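Local structure of transcriptional activator TenA-1 (Sulfolobus solfataricus P2, 2QZC) at residues A[103-115]-A[204-214]. The protein is a putative TenA-like thiaminase, probably acting on thiamin or its breakdown products, with the helical heme oxygenase-like fold of the TENA/THI-4/PQQC family. Numbering follows the deposited sequence.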
ATOM      1  N   ILE A 103     -14.177 -18.561   0.448  1.00 19.85           N
ATOM      2  CA  ILE A 103     -13.999 -17.288   1.176  1.00 18.82           C
ATOM      3  C   ILE A 103     -14.880 -16.202   0.578  1.00 22.30           C
ATOM      4  O   ILE A 103     -15.608 -15.527   1.305  1.00 20.10           O
ATOM      5  CB  ILE A 103     -12.535 -16.891   1.236  1.00 19.21           C
ATOM      6  CG1 ILE A 103     -11.762 -17.928   2.084  1.00 24.13           C
ATOM      7  CG2 ILE A 103     -12.385 -15.493   1.873  1.00 21.78           C
ATOM      8  CD1 ILE A 103     -10.302 -17.783   2.025  1.00 25.85           C
ATOM      9  N   VAL A 104     -14.853 -16.071  -0.759  1.00 20.04           N
ATOM     10  CA  VAL A 104     -15.622 -15.054  -1.442  1.00 20.25           C
ATOM     11  C   VAL A 104     -17.117 -15.239  -1.339  1.00 21.27           C
ATOM     12  O   VAL A 104     -17.846 -14.269  -1.083  1.00 24.55           O
ATOM     13  CB  VAL A 104     -15.196 -14.965  -2.947  1.00 23.52           C
ATOM     14  CG1 VAL A 104     -16.181 -14.101  -3.751  1.00 28.58           C
ATOM     15  CG2 VAL A 104     -13.783 -14.464  -3.034  1.00 26.37           C
ATOM     16  N   LYS A 105     -17.573 -16.484  -1.476  1.00 20.82           N
ATOM     17  CA  LYS A 105     -19.001 -16.790  -1.503  1.00 21.95           C
ATOM     18  C   LYS A 105     -19.655 -16.868  -0.128  1.00 22.05           C
ATOM     19  O   LYS A 105     -20.864 -16.647  -0.027  1.00 25.16           O
ATOM     20  CB  LYS A 105     -19.293 -18.058  -2.313  1.00 24.29           C
ATOM     21  CG  LYS A 105     -19.004 -17.892  -3.834  1.00 30.42           C
ATOM     22  N   THR A 106     -18.875 -17.140   0.921  1.00 19.59           N
ATOM     23  CA  THR A 106     -19.413 -17.164   2.296  1.00 17.95           C
ATOM     24  C   THR A 106     -19.646 -15.707   2.715  1.00 16.81           C
ATOM     25  O   THR A 106     -18.856 -14.835   2.401  1.00 18.08           O
ATOM     26  CB  THR A 106     -18.449 -17.836   3.267  1.00 18.46           C
ATOM     27  OG1 THR A 106     -18.215 -19.185   2.807  1.00 19.65           O
ATOM     28  CG2 THR A 106     -19.038 -17.914   4.684  1.00 17.03           C
ATOM     29  N   GLY A 107     -20.772 -15.449   3.357  1.00 17.08           N
ATOM     30  CA  GLY A 107     -21.039 -14.098   3.834  1.00 16.74           C
ATOM     31  C   GLY A 107     -20.266 -13.794   5.102  1.00 16.36           C
ATOM     32  O   GLY A 107     -19.589 -14.646   5.686  1.00 16.60           O
ATOM     33  N   TYR A 108     -20.328 -12.547   5.517  1.00 13.85           N
ATOM     34  CA  TYR A 108     -19.769 -12.157   6.790  1.00 12.87           C
ATOM     35  C   TYR A 108     -20.767 -12.490   7.910  1.00 14.62           C
ATOM     36  O   TYR A 108     -21.972 -12.371   7.714  1.00 15.55           O
ATOM     37  CB  TYR A 108     -19.603 -10.645   6.881  1.00 13.38           C
ATOM     38  CG  TYR A 108     -18.643  -9.960   5.919  1.00 13.60           C
ATOM     39  CD1 TYR A 108     -19.105  -9.492   4.702  1.00 14.75           C
ATOM     40  CD2 TYR A 108     -17.320  -9.743   6.242  1.00 14.24           C
ATOM     41  CE1 TYR A 108     -18.274  -8.802   3.840  1.00 15.18           C
ATOM     42  CE2 TYR A 108     -16.461  -9.075   5.381  1.00 13.32           C
ATOM     43  CZ  TYR A 108     -16.950  -8.594   4.189  1.00 16.44           C
ATOM     44  OH  TYR A 108     -16.147  -7.896   3.308  1.00 18.96           O
ATOM     45  N   ASN A 109     -20.273 -12.882   9.081  1.00 14.26           N
ATOM     46  CA  ASN A 109     -21.135 -12.812  10.253  1.00 14.71           C
ATOM     47  C   ASN A 109     -21.237 -11.323  10.703  1.00 14.35           C
ATOM     48  O   ASN A 109     -20.509 -10.438  10.213  1.00 14.23           O
ATOM     49  CB  ASN A 109     -20.735 -13.768  11.360  1.00 14.60           C
ATOM     50  CG  ASN A 109     -19.379 -13.501  11.985  1.00 15.97           C
ATOM     51  OD1 ASN A 109     -18.959 -12.358  12.126  1.00 15.79           O
ATOM     52  ND2 ASN A 109     -18.687 -14.590  12.389  1.00 14.90           N
ATOM     53  N   LEU A 110     -22.184 -11.026  11.582  1.00 15.11           N
ATOM     54  CA  LEU A 110     -22.441  -9.634  11.955  1.00 14.61           C
ATOM     55  C   LEU A 110     -21.207  -8.990  12.572  1.00 14.34           C
ATOM     56  O   LEU A 110     -20.882  -7.834  12.234  1.00 13.49           O
ATOM     57  CB  LEU A 110     -23.607  -9.562  12.953  1.00 15.08           C
ATOM     58  CG  LEU A 110     -23.935  -8.175  13.528  1.00 18.74           C
ATOM     59  CD1 LEU A 110     -24.195  -7.163  12.446  1.00 19.87           C
ATOM     60  CD2 LEU A 110     -25.133  -8.246  14.501  1.00 23.48           C
ATOM     61  N   ILE A 111     -20.510  -9.691  13.460  1.00 14.39           N
ATOM     62  CA  ILE A 111     -19.356  -9.100  14.110  1.00 13.51           C
ATOM     63  C   ILE A 111     -18.234  -8.786  13.115  1.00 13.68           C
ATOM     64  O   ILE A 111     -17.635  -7.704  13.177  1.00 13.87           O
ATOM     65  CB  ILE A 111     -18.821 -10.009  15.224  1.00 15.42           C
ATOM     66  CG1 ILE A 111     -19.860 -10.235  16.304  1.00 21.97           C
ATOM     67  CG2 ILE A 111     -17.568  -9.380  15.875  1.00 18.58           C
ATOM     68  CD1 ILE A 111     -20.321  -8.965  17.034  1.00 23.96           C
ATOM     69  N   ASN A 112     -17.970  -9.701  12.185  1.00 13.32           N
ATOM     70  CA  ASN A 112     -16.939  -9.462  11.154  1.00 12.70           C
ATOM     71  C   ASN A 112     -17.327  -8.283  10.267  1.00 14.07           C
ATOM     72  O   ASN A 112     -16.524  -7.399   9.902  1.00 13.36           O
ATOM     73  CB  ASN A 112     -16.764 -10.741  10.356  1.00 12.39           C
ATOM     74  CG  ASN A 112     -15.537 -10.756   9.473  1.00 14.25           C
ATOM     75  OD1 ASN A 112     -14.689  -9.870   9.550  1.00 14.66           O
ATOM     76  ND2 ASN A 112     -15.451 -11.824   8.638  1.00 13.69           N
ATOM     77  N   TYR A 113     -18.609  -8.255   9.892  1.00 12.98           N
ATOM     78  CA  TYR A 113     -19.101  -7.140   9.065  1.00 13.81           C
ATOM     79  C   TYR A 113     -18.850  -5.810   9.763  1.00 13.18           C
ATOM     80  O   TYR A 113     -18.261  -4.850   9.241  1.00 13.64           O
ATOM     81  CB  TYR A 113     -20.589  -7.313   8.711  1.00 14.71           C
ATOM     82  CG  TYR A 113     -21.003  -6.264   7.689  1.00 14.84           C
ATOM     83  CD1 TYR A 113     -20.706  -6.424   6.354  1.00 16.66           C
ATOM     84  CD2 TYR A 113     -21.631  -5.113   8.056  1.00 14.92           C
ATOM     85  CE1 TYR A 113     -21.009  -5.456   5.415  1.00 15.25           C
ATOM     86  CE2 TYR A 113     -21.941  -4.109   7.103  1.00 16.05           C
ATOM     87  CZ  TYR A 113     -21.643  -4.313   5.789  1.00 14.54           C
ATOM     88  OH  TYR A 113     -21.880  -3.326   4.858  1.00 14.66           O
ATOM     89  N   ALA A 114     -19.277  -5.730  11.023  1.00 13.67           N
ATOM     90  CA  ALA A 114     -19.099  -4.513  11.802  1.00 12.77           C
ATOM     91  C   ALA A 114     -17.629  -4.132  11.983  1.00 12.82           C
ATOM     92  O   ALA A 114     -17.252  -2.949  11.874  1.00 13.49           O
ATOM     93  CB  ALA A 114     -19.759  -4.701  13.208  1.00 15.00           C
ATOM     94  N   TYR A 115     -16.806  -5.118  12.278  1.00 12.73           N
ATOM     95  CA  TYR A 115     -15.388  -4.904  12.556  1.00 13.24           C
ATOM     96  C   TYR A 115     -14.679  -4.362  11.311  1.00 13.14           C
ATOM     97  O   TYR A 115     -13.909  -3.364  11.370  1.00 13.28           O
ATOM     98  CB  TYR A 115     -14.760  -6.179  13.064  1.00 13.69           C
ATOM     99  CG  TYR A 115     -13.367  -6.101  13.682  1.00 13.23           C
ATOM    100  CD1 TYR A 115     -12.670  -4.907  13.901  1.00 13.99           C
ATOM    101  CD2 TYR A 115     -12.800  -7.280  14.180  1.00 15.03           C
ATOM    102  CE1 TYR A 115     -11.414  -4.887  14.509  1.00 13.50           C
ATOM    103  CE2 TYR A 115     -11.556  -7.255  14.819  1.00 14.86           C
ATOM    104  CZ  TYR A 115     -10.861  -6.053  14.984  1.00 14.31           C
ATOM    105  OH  TYR A 115      -9.623  -6.061  15.595  1.00 16.62           O
ATOM    106  N   ASP A 204     -16.082 -15.227  19.854  1.00 15.44           N
ATOM    107  CA  ASP A 204     -17.449 -15.620  20.316  0.50 15.50           C
ATOM    108  C   ASP A 204     -18.272 -16.159  19.119  1.00 16.34           C
ATOM    109  O   ASP A 204     -18.933 -17.208  19.166  1.00 16.43           O
ATOM    110  CB  ASP A 204     -18.300 -14.419  20.887  0.50 15.32           C
ATOM    111  CG  ASP A 204     -17.806 -13.784  22.242  0.50 16.68           C
ATOM    112  OD1 ASP A 204     -17.044 -14.432  22.964  0.50 15.71           O
ATOM    113  OD2 ASP A 204     -18.208 -12.585  22.558  0.50 17.74           O
ATOM    114  N   ALA A 205     -18.274 -15.380  18.046  1.00 14.49           N
ATOM    115  CA  ALA A 205     -19.071 -15.675  16.859  1.00 14.24           C
ATOM    116  C   ALA A 205     -18.613 -16.951  16.160  1.00 15.60           C
ATOM    117  O   ALA A 205     -19.443 -17.673  15.570  1.00 16.49           O
ATOM    118  CB  ALA A 205     -19.047 -14.483  15.896  1.00 15.44           C
ATOM    119  N   SER A 206     -17.311 -17.245  16.246  1.00 16.22           N
ATOM    120  CA  SER A 206     -16.764 -18.475  15.681  1.00 17.26           C
ATOM    121  C   SER A 206     -17.168 -19.668  16.560  1.00 16.72           C
ATOM    122  O   SER A 206     -17.579 -20.700  16.025  1.00 16.47           O
ATOM    123  CB  SER A 206     -15.258 -18.373  15.462  1.00 17.08           C
ATOM    124  OG  SER A 206     -14.961 -17.554  14.333  1.00 19.46           O
ATOM    125  N   LEU A 207     -17.057 -19.562  17.890  1.00 15.61           N
ATOM    126  CA  LEU A 207     -17.508 -20.677  18.763  1.00 17.94           C
ATOM    127  C   LEU A 207     -18.981 -21.042  18.524  1.00 21.31           C
ATOM    128  O   LEU A 207     -19.352 -22.211  18.568  1.00 21.44           O
ATOM    129  CB  LEU A 207     -17.245 -20.348  20.241  1.00 16.94           C
ATOM    130  CG  LEU A 207     -15.800 -20.285  20.695  1.00 16.31           C
ATOM    131  CD1 LEU A 207     -15.700 -19.832  22.176  1.00 19.29           C
ATOM    132  CD2 LEU A 207     -15.089 -21.631  20.504  1.00 18.33           C
ATOM    133  N   ARG A 208     -19.817 -20.046  18.234  1.00 18.43           N
ATOM    134  CA  ARG A 208     -21.239 -20.243  17.985  1.00 18.58           C
ATOM    135  C   ARG A 208     -21.553 -20.586  16.535  1.00 21.23           C
ATOM    136  O   ARG A 208     -22.696 -20.977  16.234  1.00 21.10           O
ATOM    137  CB  ARG A 208     -22.010 -18.960  18.314  1.00 19.76           C
ATOM    138  CG  ARG A 208     -22.017 -18.541  19.777  1.00 20.16           C
ATOM    139  CD  ARG A 208     -23.021 -17.437  20.007  1.00 20.22           C
ATOM    140  NE  ARG A 208     -22.679 -16.215  19.270  1.00 18.84           N
ATOM    141  CZ  ARG A 208     -22.132 -15.113  19.770  1.00 19.31           C
ATOM    142  NH1 ARG A 208     -21.856 -14.971  21.043  1.00 19.81           N
ATOM    143  NH2 ARG A 208     -21.855 -14.092  18.962  1.00 19.56           N
ATOM    144  N   LYS A 209     -20.594 -20.407  15.615  1.00 18.05           N
ATOM    145  CA  LYS A 209     -20.833 -20.484  14.182  1.00 16.41           C
ATOM    146  C   LYS A 209     -22.042 -19.619  13.810  1.00 17.37           C
ATOM    147  O   LYS A 209     -23.022 -20.092  13.228  1.00 20.03           O
ATOM    148  CB  LYS A 209     -20.938 -21.927  13.666  1.00 16.82           C
ATOM    149  CG  LYS A 209     -19.636 -22.690  13.852  1.00 18.89           C
ATOM    150  CD  LYS A 209     -19.543 -23.992  13.029  1.00 25.70           C
ATOM    151  CE  LYS A 209     -20.671 -24.923  13.280  1.00 32.69           C
ATOM    152  NZ  LYS A 209     -20.546 -26.068  12.291  1.00 34.39           N
ATOM    153  N   ASP A 210     -21.948 -18.320  14.119  1.00 16.50           N
ATOM    154  CA  ASP A 210     -23.032 -17.369  13.841  1.00 17.07           C
ATOM    155  C   ASP A 210     -23.423 -17.308  12.366  1.00 17.51           C
ATOM    156  O   ASP A 210     -22.607 -17.566  11.496  1.00 18.21           O
ATOM    157  CB  ASP A 210     -22.670 -15.949  14.258  1.00 16.62           C
ATOM    158  CG  ASP A 210     -22.715 -15.695  15.742  1.00 18.55           C
ATOM    159  OD1 ASP A 210     -23.293 -16.521  16.520  1.00 19.76           O
ATOM    160  OD2 ASP A 210     -22.229 -14.595  16.121  1.00 18.14           O
ATOM    161  N   PRO A 211     -24.685 -16.924  12.066  1.00 18.65           N
ATOM    162  CA  PRO A 211     -25.116 -16.795  10.670  1.00 20.03           C
ATOM    163  C   PRO A 211     -24.217 -15.900   9.815  1.00 19.48           C
ATOM    164  O   PRO A 211     -23.907 -14.779  10.213  1.00 20.10           O
ATOM    165  CB  PRO A 211     -26.493 -16.149  10.779  1.00 20.28           C
ATOM    166  CG  PRO A 211     -27.007 -16.623  12.112  1.00 24.15           C
ATOM    167  CD  PRO A 211     -25.800 -16.670  13.007  1.00 21.06           C
ATOM    168  N   THR A 212     -23.858 -16.394   8.646  1.00 18.25           N
ATOM    169  CA  THR A 212     -22.967 -15.695   7.718  1.00 16.97           C
ATOM    170  C   THR A 212     -23.764 -15.071   6.574  1.00 18.51           C
ATOM    171  O   THR A 212     -23.563 -15.387   5.414  1.00 20.68           O
ATOM    172  CB  THR A 212     -21.879 -16.651   7.244  1.00 18.60           C
ATOM    173  OG1 THR A 212     -22.496 -17.832   6.681  1.00 19.18           O
ATOM    174  CG2 THR A 212     -20.932 -17.091   8.388  1.00 18.52           C
ATOM    175  N   VAL A 213     -24.637 -14.162   6.949  1.00 16.93           N
ATOM    176  CA  VAL A 213     -25.631 -13.581   6.021  1.00 18.37           C
ATOM    177  C   VAL A 213     -25.355 -12.154   5.560  1.00 22.02           C
ATOM    178  O   VAL A 213     -26.076 -11.664   4.699  1.00 22.36           O
ATOM    179  CB  VAL A 213     -27.054 -13.694   6.613  1.00 18.71           C
ATOM    180  CG1 VAL A 213     -27.436 -15.172   6.832  1.00 20.13           C
ATOM    181  CG2 VAL A 213     -27.215 -12.927   7.919  1.00 20.07           C
ATOM    182  N   TYR A 214     -24.326 -11.499   6.113  1.00 16.55           N
ATOM    183  CA  TYR A 214     -24.010 -10.124   5.783  1.00 15.23           C
ATOM    184  C   TYR A 214     -23.025 -10.013   4.641  1.00 18.51           C
ATOM    185  O   TYR A 214     -22.373 -10.957   4.220  1.00 17.02           O
ATOM    186  CB  TYR A 214     -23.499  -9.388   7.039  1.00 16.53           C
ATOM    187  CG  TYR A 214     -24.539  -9.229   8.087  1.00 17.35           C
ATOM    188  CD1 TYR A 214     -24.793 -10.223   9.006  1.00 18.87           C
ATOM    189  CD2 TYR A 214     -25.320  -8.052   8.104  1.00 22.30           C
ATOM    190  CE1 TYR A 214     -25.851 -10.054   9.962  1.00 22.56           C
ATOM    191  CE2 TYR A 214     -26.314  -7.874   9.025  1.00 24.70           C
ATOM    192  CZ  TYR A 214     -26.571  -8.864   9.933  1.00 21.20           C
ATOM    193  OH  TYR A 214     -27.601  -8.583  10.823  1.00 27.92           O
ATOM    194  OXT TYR A 214     -22.896  -8.909   4.091  1.00 18.37           O
TER
HETATM  195  O   HOH W   1     -22.630 -17.852   3.797  1.00 24.17           O
HETATM  196  O   HOH W   2     -16.000 -14.817  13.716  1.00 17.15           O
HETATM  197  O   HOH W   3     -24.065 -13.151  12.418  1.00 16.31           O
HETATM  198  O   HOH W   4     -21.949 -12.461  14.452  1.00 18.25           O
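Tyr108 and Tyr214 join the C-terminal tail to the turn between helices 100-105 and 110-125 in a surface contact of the all-helical heme oxygenase-like fold. The motif is a classic beta bulge: Val213 and Tyr214 both face Tyr108. Two backbone hydrogen bonds close it. Tyr108 N donates to Tyr214 O (2.9 Å). Tyr214 N donates to Tyr108 O (3.0 Å). The Tyr214 O acceptor belongs to the C-terminal carboxylate. The tail leaves helix 186-208 through a Schellman motif at Lys209. Asp210 follows, and its carboxylate takes both Arg208 NE and NH2 side-on, one nitrogen to each oxygen, close to the guanidinium plane. Asp210 OD2 also accepts from a water that accepts from Ile111 N, at the start of helix 110-125. An asparagine here would probably take away the negative charge facing Arg208 and cost either the Arg208 grip or the water its acceptor, one oxygen becoming an NH2. Asn109 caps the same helix: with CG between the backbone N and the carbonyl carbon (chi1 64°), OD1 accepts from Asn112 N in the first turn (2.8 Å). Its ND2 lies against Ala205 CB at 3.5 Å, and a water links it to Ser206 OG. Tyr108 OH is hydrogen-bonded to Asp54 OD2 of helix 38-63. Leu110 lies alongside Tyr214, the two side chains pointing the same way. Its CD1 sits over one ring face in a CH-pi contact, 4.1 Å from the Tyr214 ring centroid.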